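Local coordinates for C3-degrading proteinase (CppA protein) (Streptococcus pneumoniae, PDB 3E0R), which probably degrades complement component C3 and carries two sequence regions of the glyoxalase clan, at residues Met63-Val68 and Val192-Ser197; Ile97-Lys102 and Leu130-Glu135; Gly103-Ala108 and Ala123-Ala128. All coordinates share one frame; numbering follows the deposited sequence.

Interaction 1 (Met63-Val68 and Val192-Ser197); sequences MRTRKV and VTWDLS
Arg66 and the backbone flanking Thr193 are joined by two main-chain hydrogen bonds: Arg66 N donates to Val192 O at 3.0 Å, and Arg66 O accepts from Trp194 N, also at 3.0 Å. Thr193 CA adds a CA-H...O contact to Arg66 O. A water carries the pairing further by accepting from Val68 N and donating to Trp194 O. This is a single beta bridge, Arg66 with Thr193; it ties the loop between strands 53-59 and 74-81 to the lead-in of strand 196-203, and so joins the N-terminal and C-terminal family regions. The indole of Trp194 takes the main apolar contact. The methyl of Thr65, CG2, sits over its face as a CH-pi contact, 3.4 Å from the centroid of the five-membered ring of Trp194. Beta-branched Thr65 suits this place: chi1 of -43°, measured to OG1, puts CG2 anti to the backbone N and over the ring, while OG1 is hydrogen-bonded to Pro61 O; the indole NE1 hydrogen-bonds to Ala60 O. Separately, Val68 CG2 packs 3.7 Å from Thr193 CB. The charged end of Arg66 is flanked by apolar groups: Thr193 CG2 lies over one face of its guanidinium, and Val192 CG1 is 3.7 Å from Arg66 NH1. The long, extended arginine runs beside both residues to a salt bridge with Asp185.

Interaction 2 (Ile97-Lys102 and Leu130-Glu135); sequences IHRLYK and LVEVGE
The short edge strand 131-132 of the seven-stranded mixed sheet is added here to strand 99-102, with Tyr101 and Glu132 facing each other as an antiparallel non-hydrogen-bonded pair. Next to them Lys102 and Val131 form a hydrogen-bonded pair, in which Lys102 N donates to Val131 O at 2.9 Å. On the other side of the Tyr101-Glu132 pair, Val133 N makes a weak hydrogen bond of 3.0 Å to Leu100 O. On the face carrying Tyr101 and Glu132, a salt bridge joins the side chains across the strands: Arg99 NH1 meets Glu132 OE2 at 3.1 Å. The oxygen is met on its syn side and lies near the guanidinium plane, but the two flat groups are turned 73° apart, making this a one-pronged grip. With CG anti to the backbone N (chi1 -168°) and the chain extended beyond it, the glutamate reaches Arg99. Tyr101 CB touches Leu130 CB at 4.0 Å, while its hydroxyl bonds to Glu110 on the neighbouring strand. Farther along, Leu100 CD2 and Val133 CG2 press together at 3.3 Å, tighter than usual for two methyls; Leu100 is buried here, packing also on Leu91 of helix 84-91. On its other side strand 99-102 pairs with 107-112, and His98 and Arg99 both face Glu110 in a classic beta bulge. The short strand 131-132 thus completes an antiparallel edge of the mixed sheet.

Interaction 3 (Gly103-Ala108 and Ala123-Ala128); sequences GQNGYA and AEDDIA
The turn of the beta hairpin that links strands 99-102 and 107-112 is held by Glu124, whose carboxylate meets the backbone N-H groups of Asn105 and Gly106. Asn105 N donates to Glu124 OE1 at 2.7 Å, almost straight at 173°, using the syn lone pair of that oxygen. Gly106 N reaches the other oxygen, Glu124 OE2, in a weak bond of 3.3 Å. Within the turn itself Gly103 N bonds to Gly106 O, closing the turn. Glu124 arrives through a bent chain: chi2 of -49° folds the carboxylate away from an extended course and aims it at the turn, a reach that a glutamate has the length to make. The glycines suit their places as well. Gly103 CA passes 3.4 Å from Glu124 OE2, a closeness that a residue without a side chain readily permits, and Gly106 is nearly fully extended, a conformation glycine adopts easily. Water adds to the contact. One molecule accepts from Ala123 N at 2.9 Å and lies 3.0 Å from Glu124 OE2, beside Tyr107 O. At the exposed end of the contact, by Asp125 and Gln104, a second water spans the two segments, donating to Asp125 OD2 at 3.2 Å and weakly to Gln104 OE1. Behind the contact, Glu124 N is held by His122 ND1, and the small Ala123 side chain packs on Pro84 and Ile87 of helix 84-91. The chemistry is that of a carboxylate facing backbone N-H groups: one straight bond from Asn105 N and a weak one from Gly106 N, which would restrain rotation of the buried group and hold the turn to the chain that follows strand 118-122.

In the fold
Along the chain the three contacts are nested: 103-108 with 123-128 lies inside the loop closed by 97-102 and 130-135, and both lie inside the loop closed by 63-68 and 192-197. Interactions 2 and 3 share one end of the seven-stranded sheet, their centres about 11 Å apart. They touch where Tyr101 N probably bonds to Ala108 O across neighbouring strands 99-102 and 107-112, and where Leu130 packs on Ala108 and Glu124. Interaction 1 stands apart, its centre about 30 Å from that of interaction 2 and 32 Å from that of interaction 3. It lies at the lead-in to strand 196-203 of the eight-stranded sheet, so the contacts serve different sheets.

Interaction 1 (Met63-Val68 and Val192-Ser197)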
loop_
_atom_site.group_PDB
_atom_site.type_symbol
_atom_site.label_atom_id
_atom_site.label_comp_id
_atom_site.label_asym_id
_atom_site.label_seq_id
_atom_site.Cartn_x
_atom_site.Cartn_y
_atom_site.Cartn_z
HETATM N N MSE A 63 -6.825 -21.395 5.920
HETATM C CA MSE A 63 -7.868 -21.941 6.814
HETATM C C MSE A 63 -9.052 -20.987 6.996
HETATM O O MSE A 63 -10.214 -21.414 7.041
HETATM C CB MSE A 63 -7.254 -22.249 8.201
HETATM C CG MSE A 63 -8.242 -22.281 9.413
HETATM SE SE MSE A 63 -7.532 -21.510 11.117
HETATM C CE MSE A 63 -9.030 -21.885 12.328
ATOM N N ARG A 64 -8.716 -19.708 7.142
ATOM C CA ARG A 64 -9.620 -18.655 7.599
ATOM C C ARG A 64 -9.936 -17.648 6.466
ATOM O O ARG A 64 -10.753 -16.739 6.620
ATOM C CB ARG A 64 -8.913 -17.893 8.740
ATOM C CG ARG A 64 -9.753 -17.590 9.984
ATOM C CD ARG A 64 -9.371 -16.219 10.585
ATOM N NE ARG A 64 -7.958 -16.143 11.005
ATOM C CZ ARG A 64 -7.138 -15.099 10.793
ATOM N NH1 ARG A 64 -7.544 -14.030 10.131
ATOM N NH2 ARG A 64 -5.883 -15.129 11.242
ATOM N N THR A 65 -9.261 -17.790 5.342
ATOM C CA THR A 65 -9.140 -16.682 4.429
ATOM C C THR A 65 -9.328 -17.165 2.993
ATOM O O THR A 65 -9.064 -18.333 2.682
ATOM C CB THR A 65 -7.761 -15.992 4.670
ATOM O OG1 THR A 65 -7.539 -15.892 6.082
ATOM C CG2 THR A 65 -7.704 -14.609 4.051
ATOM N N ARG A 66 -9.826 -16.280 2.135
ATOM C CA ARG A 66 -9.956 -16.601 0.732
ATOM C C ARG A 66 -9.608 -15.447 -0.179
ATOM O O ARG A 66 -9.395 -14.329 0.256
ATOM C CB ARG A 66 -11.367 -17.118 0.408
ATOM C CG ARG A 66 -12.438 -16.079 0.547
ATOM C CD ARG A 66 -13.725 -16.465 -0.135
ATOM N NE ARG A 66 -14.730 -15.459 0.187
ATOM C CZ ARG A 66 -14.954 -14.350 -0.505
ATOM N NH1 ARG A 66 -15.879 -13.497 -0.083
ATOM N NH2 ARG A 66 -14.267 -14.071 -1.608
ATOM N N LYS A 67 -9.545 -15.767 -1.463
ATOM C CA LYS A 67 -9.169 -14.862 -2.507
ATOM C C LYS A 67 -10.363 -13.934 -2.790
ATOM O O LYS A 67 -11.514 -14.375 -2.793
ATOM C CB LYS A 67 -8.808 -15.694 -3.747
ATOM C CG LYS A 67 -7.600 -15.187 -4.555
ATOM C CD LYS A 67 -6.191 -15.584 -3.954
ATOM C CE LYS A 67 -5.060 -15.786 -5.070
ATOM N NZ LYS A 67 -3.687 -15.107 -4.822
ATOM N N VAL A 68 -10.093 -12.654 -3.036
ATOM C CA VAL A 68 -11.141 -11.736 -3.544
ATOM C C VAL A 68 -11.699 -12.230 -4.897
ATOM O O VAL A 68 -10.980 -12.770 -5.731
ATOM C CB VAL A 68 -10.662 -10.235 -3.666
ATOM C CG1 VAL A 68 -11.824 -9.312 -4.182
ATOM C CG2 VAL A 68 -10.071 -9.721 -2.335
ATOM N N VAL A 192 -12.095 -11.775 5.910
ATOM C CA VAL A 192 -12.691 -12.717 4.959
ATOM C C VAL A 192 -11.746 -13.036 3.771
ATOM O O VAL A 192 -11.702 -14.216 3.306
ATOM C CB VAL A 192 -14.148 -12.287 4.502
ATOM C CG1 VAL A 192 -14.687 -13.196 3.364
ATOM C CG2 VAL A 192 -15.144 -12.272 5.724
ATOM N N THR A 193 -11.001 -12.019 3.322
ATOM C CA THR A 193 -10.252 -12.055 2.058
ATOM C C THR A 193 -8.835 -11.578 2.271
ATOM O O THR A 193 -8.582 -10.892 3.261
ATOM C CB THR A 193 -10.909 -11.130 0.980
ATOM O OG1 THR A 193 -11.009 -9.797 1.517
ATOM C CG2 THR A 193 -12.339 -11.670 0.528
ATOM N N TRP A 194 -7.924 -11.922 1.355
ATOM C CA TRP A 194 -6.559 -11.279 1.266
ATOM C C TRP A 194 -6.628 -9.963 0.535
ATOM O O TRP A 194 -6.785 -9.932 -0.688
ATOM C CB TRP A 194 -5.540 -12.216 0.577
ATOM C CG TRP A 194 -5.217 -13.460 1.419
ATOM C CD1 TRP A 194 -4.506 -13.495 2.598
ATOM C CD2 TRP A 194 -5.632 -14.826 1.166
ATOM N NE1 TRP A 194 -4.455 -14.782 3.084
ATOM C CE2 TRP A 194 -5.107 -15.621 2.212
ATOM C CE3 TRP A 194 -6.349 -15.453 0.134
ATOM C CZ2 TRP A 194 -5.300 -16.988 2.270
ATOM C CZ3 TRP A 194 -6.540 -16.820 0.188
ATOM C CH2 TRP A 194 -6.017 -17.576 1.258
ATOM N N ASP A 195 -6.581 -8.849 1.253
ATOM C CA ASP A 195 -6.785 -7.526 0.609
ATOM C C ASP A 195 -6.180 -6.490 1.515
ATOM O O ASP A 195 -5.648 -6.855 2.529
ATOM C CB ASP A 195 -8.290 -7.229 0.452
ATOM C CG ASP A 195 -8.602 -6.192 -0.660
ATOM O OD1 ASP A 195 -7.723 -5.437 -1.165
ATOM O OD2 ASP A 195 -9.765 -6.185 -1.042
ATOM N N LEU A 196 -6.322 -5.214 1.165
ATOM C CA LEU A 196 -6.092 -4.118 2.093
ATOM C C LEU A 196 -7.044 -4.209 3.331
ATOM O O LEU A 196 -8.277 -4.193 3.175
ATOM C CB LEU A 196 -6.294 -2.754 1.359
ATOM C CG LEU A 196 -6.208 -1.471 2.219
ATOM C CD1 LEU A 196 -4.717 -1.100 2.607
ATOM C CD2 LEU A 196 -6.939 -0.338 1.512
ATOM N N SER A 197 -6.458 -4.298 4.528
ATOM C CA SER A 197 -7.213 -4.531 5.736
ATOM C C SER A 197 -7.110 -3.410 6.748
ATOM O O SER A 197 -7.997 -3.258 7.575
ATOM C CB SER A 197 -6.764 -5.803 6.399
ATOM O OG SER A 197 -5.410 -5.735 6.802
HETATM O O HOH W 1 -7.453 -11.893 -2.704
#

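Interaction 2 (Ile97-Lys102 and Leu130-Glu135)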
loop_
_atom_site.group_PDB
_atom_site.type_symbol
_atom_site.label_atom_id
_atom_site.label_comp_id
_atom_site.label_asym_id
_atom_site.label_seq_id
_atom_site.Cartn_x
_atom_site.Cartn_y
_atom_site.Cartn_z
ATOM N N ILE A 97 7.778 -9.017 -15.035
ATOM C CA ILE A 97 6.920 -7.830 -14.917
ATOM C C ILE A 97 5.597 -8.054 -15.691
ATOM O O ILE A 97 5.516 -8.901 -16.572
ATOM C CB ILE A 97 7.687 -6.535 -15.297
ATOM C CG1 ILE A 97 7.840 -6.392 -16.822
ATOM C CG2 ILE A 97 9.063 -6.526 -14.597
ATOM C CD1 ILE A 97 8.518 -5.091 -17.239
ATOM N N HIS A 98 4.539 -7.343 -15.306
ATOM C CA HIS A 98 3.243 -7.448 -16.012
ATOM C C HIS A 98 3.209 -6.505 -17.222
ATOM O O HIS A 98 2.651 -6.851 -18.231
ATOM C CB HIS A 98 2.063 -7.144 -15.076
ATOM C CG HIS A 98 0.715 -7.244 -15.740
ATOM N ND1 HIS A 98 0.132 -8.454 -16.080
ATOM C CD2 HIS A 98 -0.173 -6.288 -16.099
ATOM C CE1 HIS A 98 -1.047 -8.235 -16.635
ATOM N NE2 HIS A 98 -1.253 -6.931 -16.667
ATOM N N ARG A 99 3.803 -5.315 -17.106
ATOM C CA ARG A 99 3.733 -4.284 -18.156
ATOM C C ARG A 99 4.778 -3.215 -17.914
ATOM O O ARG A 99 5.059 -2.874 -16.749
ATOM C CB ARG A 99 2.369 -3.645 -18.107
ATOM C CG ARG A 99 1.933 -3.022 -19.385
ATOM C CD ARG A 99 0.487 -2.525 -19.212
ATOM N NE ARG A 99 -0.452 -3.607 -18.943
ATOM C CZ ARG A 99 -1.048 -4.327 -19.874
ATOM N NH1 ARG A 99 -0.808 -4.095 -21.155
ATOM N NH2 ARG A 99 -1.881 -5.283 -19.521
ATOM N N LEU A 100 5.344 -2.691 -18.989
ATOM C CA LEU A 100 6.440 -1.738 -18.942
ATOM C C LEU A 100 5.958 -0.421 -19.492
ATOM O O LEU A 100 5.195 -0.388 -20.449
ATOM C CB LEU A 100 7.633 -2.257 -19.768
ATOM C CG LEU A 100 9.011 -1.554 -19.785
ATOM C CD1 LEU A 100 9.687 -1.369 -18.381
ATOM C CD2 LEU A 100 9.941 -2.336 -20.733
ATOM N N TYR A 101 6.360 0.651 -18.835
ATOM C CA TYR A 101 6.036 2.011 -19.243
ATOM C C TYR A 101 7.324 2.813 -19.303
ATOM O O TYR A 101 8.377 2.353 -18.881
ATOM C CB TYR A 101 5.100 2.701 -18.244
ATOM C CG TYR A 101 3.788 2.002 -17.995
ATOM C CD1 TYR A 101 2.620 2.396 -18.661
ATOM C CD2 TYR A 101 3.703 0.966 -17.072
ATOM C CE1 TYR A 101 1.419 1.748 -18.429
ATOM C CE2 TYR A 101 2.537 0.313 -16.833
ATOM C CZ TYR A 101 1.372 0.705 -17.499
ATOM O OH TYR A 101 0.173 0.055 -17.224
ATOM N N LYS A 102 7.227 4.020 -19.829
ATOM C CA LYS A 102 8.278 5.021 -19.655
ATOM C C LYS A 102 7.630 6.388 -19.671
ATOM O O LYS A 102 6.705 6.634 -20.450
ATOM C CB LYS A 102 9.344 4.932 -20.740
ATOM C CG LYS A 102 10.329 6.145 -20.708
ATOM C CD LYS A 102 11.712 5.875 -21.307
ATOM C CE LYS A 102 12.664 7.097 -21.111
ATOM N NZ LYS A 102 12.721 7.598 -19.693
ATOM N N LEU A 130 3.267 8.547 -18.053
ATOM C CA LEU A 130 3.688 7.191 -18.437
ATOM C C LEU A 130 3.043 6.734 -19.758
ATOM O O LEU A 130 1.828 6.811 -19.910
ATOM C CB LEU A 130 3.401 6.151 -17.332
ATOM C CG LEU A 130 4.069 6.299 -15.974
ATOM C CD1 LEU A 130 3.564 5.192 -14.973
ATOM C CD2 LEU A 130 5.628 6.331 -16.090
ATOM N N VAL A 131 3.895 6.272 -20.685
ATOM C CA VAL A 131 3.517 5.641 -21.962
ATOM C C VAL A 131 3.993 4.167 -21.998
ATOM O O VAL A 131 5.160 3.859 -21.785
ATOM C CB VAL A 131 4.167 6.362 -23.183
ATOM C CG1 VAL A 131 3.638 7.795 -23.373
ATOM C CG2 VAL A 131 5.672 6.378 -23.032
ATOM N N GLU A 132 3.100 3.252 -22.320
ATOM C CA GLU A 132 3.465 1.838 -22.367
ATOM C C GLU A 132 4.489 1.506 -23.461
ATOM O O GLU A 132 4.222 1.770 -24.619
ATOM C CB GLU A 132 2.217 1.000 -22.603
ATOM C CG GLU A 132 2.474 -0.469 -22.366
ATOM C CD GLU A 132 1.209 -1.304 -22.339
ATOM O OE1 GLU A 132 0.106 -0.763 -22.028
ATOM O OE2 GLU A 132 1.335 -2.514 -22.642
ATOM N N VAL A 133 5.648 0.937 -23.108
ATOM C CA VAL A 133 6.549 0.412 -24.146
ATOM C C VAL A 133 6.206 -1.068 -24.461
ATOM O O VAL A 133 6.141 -1.914 -23.547
ATOM C CB VAL A 133 8.092 0.587 -23.831
ATOM C CG1 VAL A 133 8.353 1.775 -22.893
ATOM C CG2 VAL A 133 8.687 -0.705 -23.313
ATOM N N GLY A 134 6.015 -1.361 -25.752
ATOM C CA GLY A 134 5.679 -2.708 -26.222
ATOM C C GLY A 134 6.854 -3.671 -26.145
ATOM O O GLY A 134 6.827 -4.655 -25.395
ATOM N N GLU A 135 7.901 -3.383 -26.906
ATOM C CA GLU A 135 9.044 -4.277 -26.965
ATOM C C GLU A 135 9.991 -4.010 -25.792
ATOM O O GLU A 135 10.596 -2.940 -25.702
ATOM C CB GLU A 135 9.750 -4.110 -28.301
ATOM C CG GLU A 135 8.838 -4.385 -29.494
ATOM C CD GLU A 135 9.399 -3.836 -30.782
ATOM O OE1 GLU A 135 10.605 -3.519 -30.799
ATOM O OE2 GLU A 135 8.642 -3.726 -31.777
#

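Interaction 3 (Gly103-Ala108 and Ala123-Ala128)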
loop_
_atom_site.group_PDB
_atom_site.type_symbol
_atom_site.label_atom_id
_atom_site.label_comp_id
_atom_site.label_asym_id
_atom_site.label_seq_id
_atom_site.Cartn_x
_atom_site.Cartn_y
_atom_site.Cartn_z
ATOM N N GLY A 103 8.095 7.270 -18.795
ATOM C CA GLY A 103 7.639 8.654 -18.795
ATOM C C GLY A 103 8.764 9.667 -18.906
ATOM O O GLY A 103 9.867 9.356 -19.380
ATOM N N GLN A 104 8.467 10.883 -18.448
ATOM C CA GLN A 104 9.469 11.953 -18.303
ATOM C C GLN A 104 10.794 11.477 -17.698
ATOM O O GLN A 104 11.829 11.536 -18.360
ATOM C CB GLN A 104 8.915 13.123 -17.448
ATOM C CG GLN A 104 9.814 14.376 -17.432
ATOM C CD GLN A 104 9.323 15.522 -16.517
ATOM O OE1 GLN A 104 8.734 15.296 -15.450
ATOM N NE2 GLN A 104 9.609 16.770 -16.935
ATOM N N ASN A 105 10.768 11.029 -16.444
ATOM C CA ASN A 105 12.026 10.765 -15.709
ATOM C C ASN A 105 12.694 9.395 -15.952
ATOM O O ASN A 105 13.926 9.281 -15.845
ATOM C CB ASN A 105 11.847 10.983 -14.206
ATOM C CG ASN A 105 11.325 12.367 -13.863
ATOM O OD1 ASN A 105 10.752 12.549 -12.793
ATOM N ND2 ASN A 105 11.517 13.343 -14.763
ATOM N N GLY A 106 11.912 8.375 -16.288
ATOM C CA GLY A 106 12.491 7.067 -16.599
ATOM C C GLY A 106 11.479 5.976 -16.904
ATOM O O GLY A 106 10.322 6.238 -17.214
ATOM N N TYR A 107 11.933 4.739 -16.811
ATOM C CA TYR A 107 11.048 3.613 -16.961
ATOM C C TYR A 107 10.136 3.440 -15.709
ATOM O O TYR A 107 10.335 4.049 -14.623
ATOM C CB TYR A 107 11.839 2.346 -17.330
ATOM C CG TYR A 107 12.520 2.472 -18.695
ATOM C CD1 TYR A 107 11.840 2.161 -19.900
ATOM C CD2 TYR A 107 13.845 2.958 -18.795
ATOM C CE1 TYR A 107 12.499 2.292 -21.171
ATOM C CE2 TYR A 107 14.507 3.092 -20.044
ATOM C CZ TYR A 107 13.830 2.767 -21.225
ATOM O OH TYR A 107 14.498 2.921 -22.438
ATOM N N ALA A 108 9.082 2.679 -15.917
ATOM C CA ALA A 108 8.158 2.358 -14.840
ATOM C C ALA A 108 7.605 0.999 -15.193
ATOM O O ALA A 108 7.694 0.567 -16.353
ATOM C CB ALA A 108 7.069 3.380 -14.767
ATOM N N ALA A 123 8.822 6.656 -11.192
ATOM C CA ALA A 123 9.702 7.692 -10.682
ATOM C C ALA A 123 9.249 9.092 -11.110
ATOM O O ALA A 123 10.075 10.015 -11.131
ATOM C CB ALA A 123 11.107 7.417 -11.169
ATOM N N GLU A 124 7.952 9.254 -11.424
ATOM C CA GLU A 124 7.427 10.441 -12.119
ATOM C C GLU A 124 6.808 11.393 -11.121
ATOM O O GLU A 124 6.288 10.957 -10.081
ATOM C CB GLU A 124 6.338 10.075 -13.136
ATOM C CG GLU A 124 6.737 9.163 -14.311
ATOM C CD GLU A 124 8.028 9.582 -15.069
ATOM O OE1 GLU A 124 8.375 10.810 -15.183
ATOM O OE2 GLU A 124 8.698 8.630 -15.541
ATOM N N ASP A 125 6.857 12.694 -11.436
ATOM C CA ASP A 125 6.127 13.703 -10.646
ATOM C C ASP A 125 4.641 13.706 -11.070
ATOM O O ASP A 125 3.786 14.318 -10.433
ATOM C CB ASP A 125 6.734 15.103 -10.784
ATOM C CG ASP A 125 8.254 15.091 -10.802
ATOM O OD1 ASP A 125 8.876 15.684 -9.888
ATOM O OD2 ASP A 125 8.825 14.503 -11.746
ATOM N N ASP A 126 4.344 12.994 -12.144
ATOM C CA ASP A 126 2.991 12.807 -12.583
ATOM C C ASP A 126 2.954 11.501 -13.356
ATOM O O ASP A 126 3.443 11.420 -14.487
ATOM C CB ASP A 126 2.587 14.001 -13.448
ATOM C CG ASP A 126 1.327 13.747 -14.293
ATOM O OD1 ASP A 126 0.518 12.831 -13.979
ATOM O OD2 ASP A 126 1.162 14.501 -15.285
ATOM N N ILE A 127 2.371 10.480 -12.746
ATOM C CA ILE A 127 2.266 9.161 -13.393
ATOM C C ILE A 127 1.411 9.192 -14.701
ATOM O O ILE A 127 1.368 8.218 -15.450
ATOM C CB ILE A 127 1.776 8.034 -12.375
ATOM C CG1 ILE A 127 0.235 7.963 -12.267
ATOM C CG2 ILE A 127 2.308 8.278 -11.002
ATOM C CD1 ILE A 127 -0.258 7.225 -11.016
ATOM N N ALA A 128 0.755 10.314 -14.983
ATOM C CA ALA A 128 -0.014 10.482 -16.229
ATOM C C ALA A 128 0.881 10.719 -17.492
ATOM O O ALA A 128 0.410 10.656 -18.617
ATOM C CB ALA A 128 -1.008 11.592 -16.046
HETATM O O HOH W 2 10.897 15.936 -13.780
HETATM O O HOH W 3 9.035 6.043 -13.990
#